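Local atomic coordinates of dihydroneopterin aldolase (Burkholderia thailandensis, PDB entry 3V9O), a protein that belongs to the dihydroneopterin aldolase family, assembles from several like subunits with the two-layer tunnelling fold, and binds guanine in a pocket. Residues A20-L25 and A110-R115; V53-P58 and D76-S81; V82-A87 and A102-A107; P121-Y124 and A129-V132. All coordinates share one frame; numbering follows the deposited sequence.

Contact 1 of 4, residues A20-L25 and A110-R115. With EDO (1,2-ethanediol), chain B.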
loop_
_atom_site.group_PDB
_atom_site.type_symbol
_atom_site.label_atom_id
_atom_site.label_comp_id
_atom_site.label_asym_id
_atom_site.label_seq_id
_atom_site.Cartn_x
_atom_site.Cartn_y
_atom_site.Cartn_z
ATOM N N ALA A 20 3.948 -17.643 2.190
ATOM C CA ALA A 20 3.705 -17.999 0.791
ATOM C C ALA A 20 2.674 -19.131 0.608
ATOM O O ALA A 20 2.104 -19.291 -0.469
ATOM C CB ALA A 20 5.016 -18.355 0.096
ATOM N N ASP A 21 2.460 -19.927 1.654
ATOM C CA ASP A 21 1.528 -21.024 1.558
ATOM C C ASP A 21 0.215 -20.649 2.258
ATOM O O ASP A 21 -0.571 -21.541 2.575
ATOM C CB ASP A 21 2.127 -22.311 2.161
ATOM C CG ASP A 21 2.567 -22.134 3.617
ATOM O OD1 ASP A 21 2.643 -20.988 4.122
ATOM O OD2 ASP A 21 2.904 -23.180 4.246
ATOM N N CYS A 22 -0.009 -19.353 2.472
ATOM C CA CYS A 22 -1.172 -18.848 3.195
ATOM C C CYS A 22 -2.107 -18.029 2.272
ATOM O O CYS A 22 -1.684 -17.505 1.237
ATOM C CB CYS A 22 -0.770 -17.898 4.332
ATOM S SG CYS A 22 -0.059 -18.838 5.710
ATOM N N ARG A 23 -3.359 -17.987 2.634
ATOM C CA ARG A 23 -4.248 -16.905 2.166
ATOM C C ARG A 23 -4.368 -15.852 3.244
ATOM O O ARG A 23 -4.030 -16.086 4.423
ATOM C CB ARG A 23 -5.635 -17.444 1.783
ATOM C CG ARG A 23 -6.470 -17.905 2.956
ATOM C CD ARG A 23 -7.911 -18.313 2.489
ATOM N NE ARG A 23 -7.966 -19.591 1.730
ATOM C CZ ARG A 23 -8.209 -19.710 0.421
ATOM N NH1 ARG A 23 -8.356 -18.696 -0.371
ATOM N NH2 ARG A 23 -8.358 -20.922 -0.103
ATOM N N ARG A 24 -4.799 -14.677 2.841
ATOM C CA ARG A 24 -5.001 -13.547 3.769
ATOM C C ARG A 24 -6.472 -13.272 3.906
ATOM O O ARG A 24 -7.172 -13.060 2.911
ATOM C CB ARG A 24 -4.311 -12.307 3.225
ATOM C CG ARG A 24 -4.565 -11.027 4.059
ATOM C CD ARG A 24 -3.621 -9.886 3.609
ATOM N NE ARG A 24 -4.011 -9.327 2.313
ATOM C CZ ARG A 24 -4.747 -8.211 2.156
ATOM N NH1 ARG A 24 -5.177 -7.531 3.211
ATOM N NH2 ARG A 24 -5.045 -7.767 0.923
ATOM N N LEU A 25 -7.001 -13.296 5.118
ATOM C CA LEU A 25 -8.350 -12.830 5.418
ATOM C C LEU A 25 -8.180 -11.431 5.981
ATOM O O LEU A 25 -7.216 -11.184 6.694
ATOM C CB LEU A 25 -8.961 -13.722 6.500
ATOM C CG LEU A 25 -8.877 -15.259 6.284
ATOM C CD1 LEU A 25 -9.524 -15.946 7.476
ATOM C CD2 LEU A 25 -9.558 -15.695 5.014
ATOM N N ALA A 110 -5.105 -22.693 13.267
ATOM C CA ALA A 110 -4.971 -22.490 11.824
ATOM C C ALA A 110 -4.506 -21.081 11.497
ATOM O O ALA A 110 -4.534 -20.744 10.284
ATOM C CB ALA A 110 -6.301 -22.825 11.138
ATOM N N VAL A 111 -4.129 -20.242 12.489
ATOM C CA VAL A 111 -3.599 -18.915 12.210
ATOM C C VAL A 111 -2.067 -18.984 12.255
ATOM O O VAL A 111 -1.464 -19.363 13.294
ATOM C CB VAL A 111 -4.172 -17.912 13.200
ATOM C CG1 VAL A 111 -3.500 -16.545 13.054
ATOM C CG2 VAL A 111 -5.726 -17.767 12.973
ATOM N N ARG A 112 -1.415 -18.609 11.158
ATOM C CA ARG A 112 0.037 -18.541 11.026
ATOM C C ARG A 112 0.564 -17.185 11.457
ATOM O O ARG A 112 1.649 -17.068 12.005
ATOM C CB ARG A 112 0.386 -18.770 9.575
ATOM C CG ARG A 112 1.810 -18.444 9.114
ATOM C CD ARG A 112 2.753 -19.556 9.511
ATOM N NE ARG A 112 2.302 -20.920 9.172
ATOM C CZ ARG A 112 2.414 -21.489 7.961
ATOM N NH1 ARG A 112 2.969 -20.823 6.945
ATOM N NH2 ARG A 112 1.982 -22.743 7.778
ATOM N N ALA A 113 -0.188 -16.100 11.162
ATOM C CA ALA A 113 0.284 -14.740 11.449
ATOM C C ALA A 113 -0.878 -13.780 11.527
ATOM O O ALA A 113 -1.957 -14.098 10.952
ATOM C CB ALA A 113 1.252 -14.241 10.377
ATOM N N VAL A 114 -0.668 -12.652 12.173
ATOM C CA VAL A 114 -1.698 -11.623 12.185
ATOM C C VAL A 114 -1.065 -10.241 12.130
ATOM O O VAL A 114 0.029 -10.005 12.684
ATOM C CB VAL A 114 -2.642 -11.846 13.376
ATOM C CG1 VAL A 114 -1.903 -11.699 14.671
ATOM C CG2 VAL A 114 -3.849 -10.863 13.298
ATOM N N ARG A 115 -1.727 -9.324 11.420
ATOM C CA ARG A 115 -1.345 -7.912 11.417
ATOM C C ARG A 115 -2.567 -7.215 12.045
ATOM O O ARG A 115 -3.710 -7.445 11.564
ATOM C CB ARG A 115 -1.080 -7.371 10.020
ATOM C CG ARG A 115 -0.578 -5.872 10.078
ATOM C CD ARG A 115 -0.376 -5.281 8.677
ATOM N NE ARG A 115 -1.689 -5.103 8.009
ATOM C CZ ARG A 115 -2.542 -4.053 8.151
ATOM N NH1 ARG A 115 -2.297 -3.009 8.956
ATOM N NH2 ARG A 115 -3.693 -4.062 7.468
HETATM C C1 EDO B . -0.620 -23.716 11.042
HETATM O O1 EDO B . 0.427 -24.106 10.133
HETATM C C2 EDO B . -0.408 -22.260 11.435
HETATM O O2 EDO B . 0.972 -21.935 11.739
#
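R112 reaches D21 through NH1, which lies 2.8 Å from D21 OD1 in a salt bridge that is also a hydrogen bond. The bond is bent, with an N-H...O angle of 143°. D21 OD1 spends the lone pair on the side of its other oxygen, and the carboxylate and guanidinium planes stand 42° apart. One bond is made: D21 OD2 lies at the guanidinium edge, in plane, but 3.7 Å from R112 NH2. With R112 CG anti to the backbone N (chi1 167°), bends at the next two torsions fold the chain beside C22. C22 SG then lies over one guanidinium face, 3.8 Å from R112 NH1, and 3.9 Å from R112 CB and CG.

R112 and A113 both face F56, a classic beta bulge. Strand 47-58 lies between strands 22-34 and 113-120 in the antiparallel sheet; at this end the CA atoms of C22 and R112 are 7.9 Å apart, and the R112 side chain reaches across to D21. R112 NH1 also donates to the backbone oxygen of R18. Another edge is taken by 1,2-ethanediol, probably from the crystallisation liquor: R112 NE reaches its O2 at 3.1 Å, and R112 NH2 reaches its O1 at 3.1 Å.

Contact 2 of 4, residues V53-P58 and D76-S81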
loop_
_atom_site.group_PDB
_atom_site.type_symbol
_atom_site.label_atom_id
_atom_site.label_comp_id
_atom_site.label_asym_id
_atom_site.label_seq_id
_atom_site.Cartn_x
_atom_site.Cartn_y
_atom_site.Cartn_z
ATOM N N VAL A 53 -7.427 -5.525 10.397
ATOM C CA VAL A 53 -6.864 -6.848 10.777
ATOM C C VAL A 53 -6.599 -7.639 9.498
ATOM O O VAL A 53 -7.411 -7.657 8.555
ATOM C CB VAL A 53 -7.871 -7.665 11.600
ATOM C CG1 VAL A 53 -7.290 -9.054 12.015
ATOM C CG2 VAL A 53 -8.293 -6.864 12.882
ATOM N N ASP A 54 -5.440 -8.308 9.492
ATOM C CA ASP A 54 -5.074 -9.273 8.423
ATOM C C ASP A 54 -4.749 -10.573 9.160
ATOM O O ASP A 54 -3.954 -10.623 10.103
ATOM C CB ASP A 54 -3.862 -8.864 7.612
ATOM C CG ASP A 54 -4.062 -7.634 6.796
ATOM O OD1 ASP A 54 -4.977 -7.552 5.988
ATOM O OD2 ASP A 54 -3.214 -6.735 6.918
ATOM N N LEU A 55 -5.425 -11.665 8.786
ATOM C CA LEU A 55 -5.151 -12.963 9.358
ATOM C C LEU A 55 -4.567 -13.851 8.261
ATOM O O LEU A 55 -5.177 -13.978 7.176
ATOM C CB LEU A 55 -6.504 -13.484 9.902
ATOM C CG LEU A 55 -6.564 -14.501 10.976
ATOM C CD1 LEU A 55 -5.872 -13.897 12.219
ATOM C CD2 LEU A 55 -8.052 -14.726 11.281
ATOM N N PHE A 56 -3.419 -14.477 8.483
ATOM C CA PHE A 56 -2.771 -15.386 7.493
ATOM C C PHE A 56 -3.029 -16.799 7.911
ATOM O O PHE A 56 -2.606 -17.188 9.020
ATOM C CB PHE A 56 -1.292 -15.056 7.311
ATOM C CG PHE A 56 -1.119 -13.622 6.819
ATOM C CD1 PHE A 56 -1.075 -12.533 7.705
ATOM C CD2 PHE A 56 -1.032 -13.432 5.443
ATOM C CE1 PHE A 56 -0.982 -11.202 7.194
ATOM C CE2 PHE A 56 -0.899 -12.141 4.950
ATOM C CZ PHE A 56 -0.860 -11.060 5.819
ATOM N N VAL A 57 -3.751 -17.538 7.074
ATOM C CA VAL A 57 -4.125 -18.921 7.372
ATOM C C VAL A 57 -3.620 -19.846 6.240
ATOM O O VAL A 57 -3.734 -19.468 5.046
ATOM C CB VAL A 57 -5.671 -19.020 7.603
ATOM C CG1 VAL A 57 -6.077 -18.095 8.732
ATOM C CG2 VAL A 57 -6.459 -18.614 6.356
ATOM N N PRO A 58 -3.091 -21.021 6.538
ATOM C CA PRO A 58 -2.536 -21.868 5.479
ATOM C C PRO A 58 -3.592 -22.277 4.449
ATOM O O PRO A 58 -4.712 -22.635 4.827
ATOM C CB PRO A 58 -2.043 -23.120 6.242
ATOM C CG PRO A 58 -1.689 -22.535 7.607
ATOM C CD PRO A 58 -2.754 -21.523 7.892
ATOM N N ASP A 76 -15.407 -14.298 10.439
ATOM C CA ASP A 76 -16.108 -13.606 11.535
ATOM C C ASP A 76 -15.264 -13.565 12.824
ATOM O O ASP A 76 -15.550 -12.750 13.703
ATOM C CB ASP A 76 -17.454 -14.240 11.865
ATOM C CG ASP A 76 -18.532 -14.004 10.781
ATOM O OD1 ASP A 76 -18.350 -13.214 9.831
ATOM O OD2 ASP A 76 -19.589 -14.650 10.934
ATOM N N LEU A 77 -14.269 -14.434 12.938
ATOM C CA LEU A 77 -13.404 -14.408 14.093
ATOM C C LEU A 77 -12.700 -13.075 14.292
ATOM O O LEU A 77 -12.477 -12.667 15.448
ATOM C CB LEU A 77 -12.400 -15.542 13.971
ATOM C CG LEU A 77 -11.264 -15.604 14.959
ATOM C CD1 LEU A 77 -11.806 -16.377 16.151
ATOM C CD2 LEU A 77 -10.028 -16.281 14.313
ATOM N N MET A 78 -12.406 -12.331 13.215
ATOM C CA MET A 78 -11.723 -11.045 13.390
ATOM C C MET A 78 -12.627 -10.044 14.132
ATOM O O MET A 78 -12.191 -9.481 15.172
ATOM C CB MET A 78 -11.282 -10.491 12.042
ATOM C CG MET A 78 -10.199 -11.327 11.385
ATOM S SD MET A 78 -9.609 -10.703 9.816
ATOM C CE MET A 78 -11.024 -11.106 8.726
ATOM N N LYS A 79 -13.849 -9.803 13.656
ATOM C CA LYS A 79 -14.720 -8.861 14.332
ATOM C C LYS A 79 -15.043 -9.376 15.738
ATOM O O LYS A 79 -15.066 -8.567 16.681
ATOM C CB LYS A 79 -15.985 -8.609 13.477
ATOM C CG LYS A 79 -16.891 -7.508 14.016
ATOM C CD LYS A 79 -18.108 -7.152 13.153
ATOM C CE LYS A 79 -19.093 -6.336 14.068
ATOM N NZ LYS A 79 -20.303 -5.854 13.460
ATOM N N GLN A 80 -15.234 -10.674 15.916
ATOM C CA GLN A 80 -15.523 -11.228 17.256
ATOM C C GLN A 80 -14.402 -10.943 18.234
ATOM O O GLN A 80 -14.670 -10.619 19.413
ATOM C CB GLN A 80 -15.722 -12.738 17.116
ATOM C CG GLN A 80 -17.100 -13.090 16.563
ATOM C CD GLN A 80 -17.234 -14.534 16.067
ATOM O OE1 GLN A 80 -16.284 -15.336 16.118
ATOM N NE2 GLN A 80 -18.418 -14.856 15.543
ATOM N N SER A 81 -13.172 -11.138 17.805
ATOM C CA SER A 81 -12.051 -10.885 18.685
ATOM C C SER A 81 -11.924 -9.415 19.041
ATOM O O SER A 81 -11.640 -9.094 20.220
ATOM C CB SER A 81 -10.767 -11.451 18.117
ATOM O OG SER A 81 -10.994 -12.819 17.852
#
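The carbonyl oxygen of L77, a residue whose side chain meets L55, is gripped twice by S81. S81 N donates to L77 O at 2.9 Å, the ordinary helical bond, and S81 OG donates to L77 O at 2.8 Å with a C=O...donor angle of 150°. The two donors arrive from opposite faces of the carbonyl plane. L77 and S81 are each modelled in two conformers, and the hydroxyl bond and the L77 methyl contact are each those of one conformer.

Towards the strand the contact is wholly apolar. M78 carries most of it: its SD lies 3.6 Å from V53 CG1, and its CG is 3.7 Å from the same methyl, the two side chains sliding past each other in opposite directions. A bend at the last torsion of M78 (chi3 -73°) turns CE off the line of the otherwise extended chain, while SD stays against V53. L55 CD2 fits beside both neighbours on the helix, 4.0 Å from M78 CG and 3.9 Å from L77 CD2, the two leucines crossing at about a right angle.

This is the helix layer of the ββααββ tunnelling fold resting on its antiparallel sheet; the axes of the two segments approach to 9.5 Å, with 132° between their N-to-C directions. V53 and L55 face the helices. D54 and F56 lie on the other face, where D54 forms salt bridges with R24 and R115, and the ring of F56 meets that of F135. L105 of helix 94-106 touches V53, L77 and S81, and V130 of the second subunit packs on M78.

Contact 3 of 4, residues V82-A87 and A102-A107. With EDO (1,2-ethanediol), chain F.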
loop_
_atom_site.group_PDB
_atom_site.type_symbol
_atom_site.label_atom_id
_atom_site.label_comp_id
_atom_site.label_asym_id
_atom_site.label_seq_id
_atom_site.Cartn_x
_atom_site.Cartn_y
_atom_site.Cartn_z
ATOM N N VAL A 82 -12.129 -8.520 18.079
ATOM C CA VAL A 82 -12.101 -7.088 18.419
ATOM C C VAL A 82 -13.198 -6.818 19.427
ATOM O O VAL A 82 -12.946 -6.170 20.464
ATOM C CB VAL A 82 -12.332 -6.256 17.164
ATOM C CG1 VAL A 82 -12.484 -4.770 17.573
ATOM C CG2 VAL A 82 -11.123 -6.425 16.247
ATOM N N ALA A 83 -14.413 -7.302 19.224
ATOM C CA ALA A 83 -15.490 -7.031 20.173
ATOM C C ALA A 83 -15.164 -7.526 21.559
ATOM O O ALA A 83 -15.439 -6.812 22.572
ATOM C CB ALA A 83 -16.808 -7.684 19.724
ATOM N N GLN A 84 -14.575 -8.711 21.672
ATOM C CA GLN A 84 -14.259 -9.256 22.976
ATOM C C GLN A 84 -13.233 -8.361 23.687
ATOM O O GLN A 84 -13.355 -8.096 24.874
ATOM C CB GLN A 84 -13.719 -10.668 22.825
ATOM C CG GLN A 84 -14.811 -11.668 22.492
ATOM C CD GLN A 84 -14.293 -12.996 21.931
ATOM O OE1 GLN A 84 -13.081 -13.195 21.714
ATOM N NE2 GLN A 84 -15.229 -13.917 21.683
ATOM N N CYS A 85 -12.231 -7.914 22.951
ATOM C CA CYS A 85 -11.202 -7.062 23.547
ATOM C C CYS A 85 -11.719 -5.703 23.974
ATOM O O CYS A 85 -11.425 -5.239 25.100
ATOM C CB CYS A 85 -9.991 -6.953 22.593
ATOM S SG CYS A 85 -9.077 -8.474 22.364
ATOM N N VAL A 86 -12.544 -5.106 23.149
ATOM C CA VAL A 86 -13.109 -3.774 23.451
ATOM C C VAL A 86 -14.040 -3.905 24.655
ATOM O O VAL A 86 -14.056 -3.011 25.547
ATOM C CB VAL A 86 -13.843 -3.244 22.197
ATOM C CG1 VAL A 86 -14.682 -2.016 22.513
ATOM C CG2 VAL A 86 -12.867 -2.926 21.113
ATOM N N ALA A 87 -14.759 -5.023 24.775
ATOM C CA ALA A 87 -15.753 -5.194 25.829
ATOM C C ALA A 87 -15.139 -5.361 27.221
ATOM O O ALA A 87 -15.842 -5.252 28.244
ATOM C CB ALA A 87 -16.636 -6.416 25.509
ATOM N N ALA A 102 -4.219 -8.806 18.715
ATOM C CA ALA A 102 -3.276 -9.713 18.064
ATOM C C ALA A 102 -3.100 -11.013 18.843
ATOM O O ALA A 102 -3.081 -12.103 18.221
ATOM C CB ALA A 102 -1.913 -9.036 17.856
ATOM N N ALA A 103 -2.977 -10.952 20.163
ATOM C CA ALA A 103 -2.795 -12.179 20.953
ATOM C C ALA A 103 -4.024 -13.085 20.846
ATOM O O ALA A 103 -3.878 -14.333 20.714
ATOM C CB ALA A 103 -2.497 -11.847 22.404
ATOM N N SER A 104 -5.214 -12.498 20.914
ATOM C CA SER A 104 -6.432 -13.278 20.761
ATOM C C SER A 104 -6.468 -14.015 19.436
ATOM O O SER A 104 -6.806 -15.206 19.392
ATOM C CB SER A 104 -7.629 -12.311 20.904
ATOM O OG SER A 104 -8.840 -13.000 20.675
ATOM N N LEU A 105 -6.146 -13.321 18.346
ATOM C CA LEU A 105 -6.273 -13.931 17.024
ATOM C C LEU A 105 -5.161 -14.963 16.734
ATOM O O LEU A 105 -5.400 -15.907 15.965
ATOM C CB LEU A 105 -6.247 -12.811 15.950
ATOM C CG LEU A 105 -7.618 -12.110 15.910
ATOM C CD1 LEU A 105 -7.432 -10.859 15.066
ATOM C CD2 LEU A 105 -8.750 -12.970 15.361
ATOM N N LEU A 106 -3.984 -14.803 17.342
ATOM C CA LEU A 106 -2.926 -15.805 17.219
ATOM C C LEU A 106 -3.294 -17.069 17.939
ATOM O O LEU A 106 -2.690 -18.108 17.663
ATOM C CB LEU A 106 -1.633 -15.293 17.819
ATOM C CG LEU A 106 -0.946 -14.316 16.898
ATOM C CD1 LEU A 106 0.101 -13.539 17.759
ATOM C CD2 LEU A 106 -0.307 -14.984 15.668
ATOM N N ALA A 107 -4.263 -17.056 18.864
ATOM C CA ALA A 107 -4.513 -18.226 19.717
ATOM C C ALA A 107 -5.424 -19.247 19.042
ATOM O O ALA A 107 -6.406 -19.718 19.614
ATOM C CB ALA A 107 -5.095 -17.770 21.088
HETATM C C1 EDO F . -7.140 -5.257 27.437
HETATM O O1 EDO F . -6.876 -6.643 27.646
HETATM C C2 EDO F . -7.879 -5.117 26.111
HETATM O O2 EDO F . -8.653 -6.314 25.892
HETATM O O HOH W 1 -10.744 -12.469 22.739
#
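Q84 and S104 are joined through one water. It donates to Q84 OE1 at 2.7 Å and lies 2.9 Å from S104 OG, to which it is also hydrogen-bonded. Q84 OE1 and S104 OG are themselves 4.4 Å apart, too far for a direct bond, so the water does the joining. Beside this polar bridge, C85 SG comes no nearer than 4.4 Å to S104 CB, a distant approach that adds little.

Torsions sort these groups. S104 OG is anti to its own backbone N (chi1 176°), which carries the hydroxyl out to the water. C85 SG instead sits beside its backbone N (chi1 -67°), turned to the neighbouring helix, where it packs against L97, A100 and I101.

The segments belong to helices 76-87 and 94-106, the two consecutive helices that lie side by side on one face of the sheet in the tunnelling fold. Between residues 82-87 and 102-107 the nearest CA atoms are those of C85 and S104, 8.3 Å apart, and the pair buries just 84 Å² between the segments. Q84 is exposed, which places the water bridge at the outer side of the helix pair.

Further out, S104 also touches S81, one turn earlier on the first helix. V82 packs on I51 of the sheet and on I101 of the second helix, and L105 reaches V53 and L55. On the first helix, C85 O accepts a bond of 3.1 Å from O2 of 1,2-ethanediol, a molecule that R88 NH1 also holds.

Contact 4 of 4, residues P121-Y124 and A129-V132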
loop_
_atom_site.group_PDB
_atom_site.type_symbol
_atom_site.label_atom_id
_atom_site.label_comp_id
_atom_site.label_asym_id
_atom_site.label_seq_id
_atom_site.Cartn_x
_atom_site.Cartn_y
_atom_site.Cartn_z
ATOM N N PRO A 121 -8.813 8.492 14.695
ATOM C CA PRO A 121 -8.980 9.589 13.711
ATOM C C PRO A 121 -9.053 10.953 14.342
ATOM O O PRO A 121 -8.748 11.930 13.616
ATOM C CB PRO A 121 -10.291 9.266 12.986
ATOM C CG PRO A 121 -11.016 8.271 13.963
ATOM C CD PRO A 121 -9.913 7.505 14.606
ATOM N N ASP A 122 -9.477 11.045 15.593
ATOM C CA ASP A 122 -9.713 12.384 16.207
ATOM C C ASP A 122 -8.630 12.754 17.182
ATOM O O ASP A 122 -8.855 13.754 17.939
ATOM C CB ASP A 122 -11.093 12.460 16.847
ATOM C CG ASP A 122 -12.171 12.104 15.873
ATOM O OD1 ASP A 122 -12.091 12.548 14.710
ATOM O OD2 ASP A 122 -13.057 11.318 16.236
ATOM N N ALA A 123 -7.490 12.094 17.193
ATOM C CA ALA A 123 -6.432 12.504 18.118
ATOM C C ALA A 123 -5.991 13.949 17.924
ATOM O O ALA A 123 -5.777 14.676 18.921
ATOM C CB ALA A 123 -5.226 11.558 17.989
ATOM N N TYR A 124 -5.863 14.386 16.676
ATOM C CA TYR A 124 -5.357 15.726 16.416
ATOM C C TYR A 124 -6.202 16.382 15.335
ATOM O O TYR A 124 -6.464 15.730 14.293
ATOM C CB TYR A 124 -3.913 15.658 15.866
ATOM C CG TYR A 124 -2.927 14.799 16.648
ATOM C CD1 TYR A 124 -2.588 15.119 17.981
ATOM C CD2 TYR A 124 -2.361 13.673 16.066
ATOM C CE1 TYR A 124 -1.713 14.317 18.695
ATOM C CE2 TYR A 124 -1.456 12.866 16.802
ATOM C CZ TYR A 124 -1.138 13.218 18.061
ATOM O OH TYR A 124 -0.189 12.399 18.671
ATOM N N ALA A 129 -5.099 10.617 11.239
ATOM C CA ALA A 129 -5.099 9.600 12.318
ATOM C C ALA A 129 -3.750 9.442 12.954
ATOM O O ALA A 129 -2.735 9.822 12.316
ATOM C CB ALA A 129 -5.524 8.231 11.753
ATOM N N VAL A 130 -3.698 8.905 14.158
ATOM C CA VAL A 130 -2.446 8.407 14.713
ATOM C C VAL A 130 -2.769 6.996 15.199
ATOM O O VAL A 130 -3.824 6.776 15.808
ATOM C CB VAL A 130 -1.924 9.347 15.863
ATOM C CG1 VAL A 130 -2.842 9.332 17.078
ATOM C CG2 VAL A 130 -0.479 8.985 16.262
ATOM N N GLY A 131 -1.837 6.095 14.961
ATOM C CA GLY A 131 -2.106 4.690 15.250
ATOM C C GLY A 131 -0.874 3.902 15.560
ATOM O O GLY A 131 0.265 4.352 15.585
ATOM N N VAL A 132 -1.177 2.629 15.881
ATOM C CA VAL A 132 -0.208 1.610 16.292
ATOM C C VAL A 132 -0.454 0.334 15.503
ATOM O O VAL A 132 -1.631 -0.066 15.347
ATOM C CB VAL A 132 -0.332 1.307 17.811
ATOM C CG1 VAL A 132 0.597 0.097 18.228
ATOM C CG2 VAL A 132 -0.059 2.615 18.600
#
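The chain folds back on itself here, bringing P121 CA to within 4.1 Å of A129 CA, as loop 121-124 leaves strand 113-120 and the return strand 127-137 begins to pair with strand 113-120.

At this pinch the side chains do little: A129 CB is 4.2 Å from P121 CA, and the P121 side chain starts away from residues 129-132. V130 carries the rest. Its CG1 stands between the backbone N and the carbonyl carbon (chi1 66°), a crowded position which sets this methyl 3.4 Å from A123 CB, tighter than usual for two carbons. CG2 of V130, anti to its backbone N, lies near Y124 CE2, at 4.0 Å. Y124 CE2 is 3.7 Å from V130 CB and 3.8 Å from V130 CG1, the valine meeting the ring at a slant. A123 CB meanwhile sits 4.0 Å above the plane of the Y124 ring, over its centre, so A123, V130 and Y124 form one compact apolar cluster.

The arrangement is the loop end of the hairpin formed by strands 113-120 and 127-137, the last two of the chain's sheet in the tunnelling fold, where V130 pairs its backbone with K120. Residues 129-132 also pair in an antiparallel ladder with a strand of the third subunit, and V130 packs on Y75 of that subunit.

Across these two segments the cohesion comes from carbon contacts alone. The polar end of Y124 instead serves the assembly, an arrangement consistent with the carbon contacts limiting the ring's movement while its OH bonds D76 of the third subunit.

Overall arrangement
Contacts 1, 2 and 3 form one continuous block, whereas contact 4 stands apart at the far end of the sheet, its centre 27 Å from that of contact 1 and 21 Å from that of contact 3. D54 ties contact 2 to contact 1: its OD1 is 2.8 Å from R24 NH1. L105 ties contact 2 to contact 3, its CD1 lying 3.5 Å from V53 CG1. Contacts 2 and 4 each lie near a bound guanine, about 8 Å from the M78 side chain and about 6 Å from that of Y124. Because Y124 bonds D76 of the third subunit, and M78 packs on V130 of the second, contacts 2 and 4 of different subunits probably meet near such a pocket, which includes A38, L93, Q94 and E95.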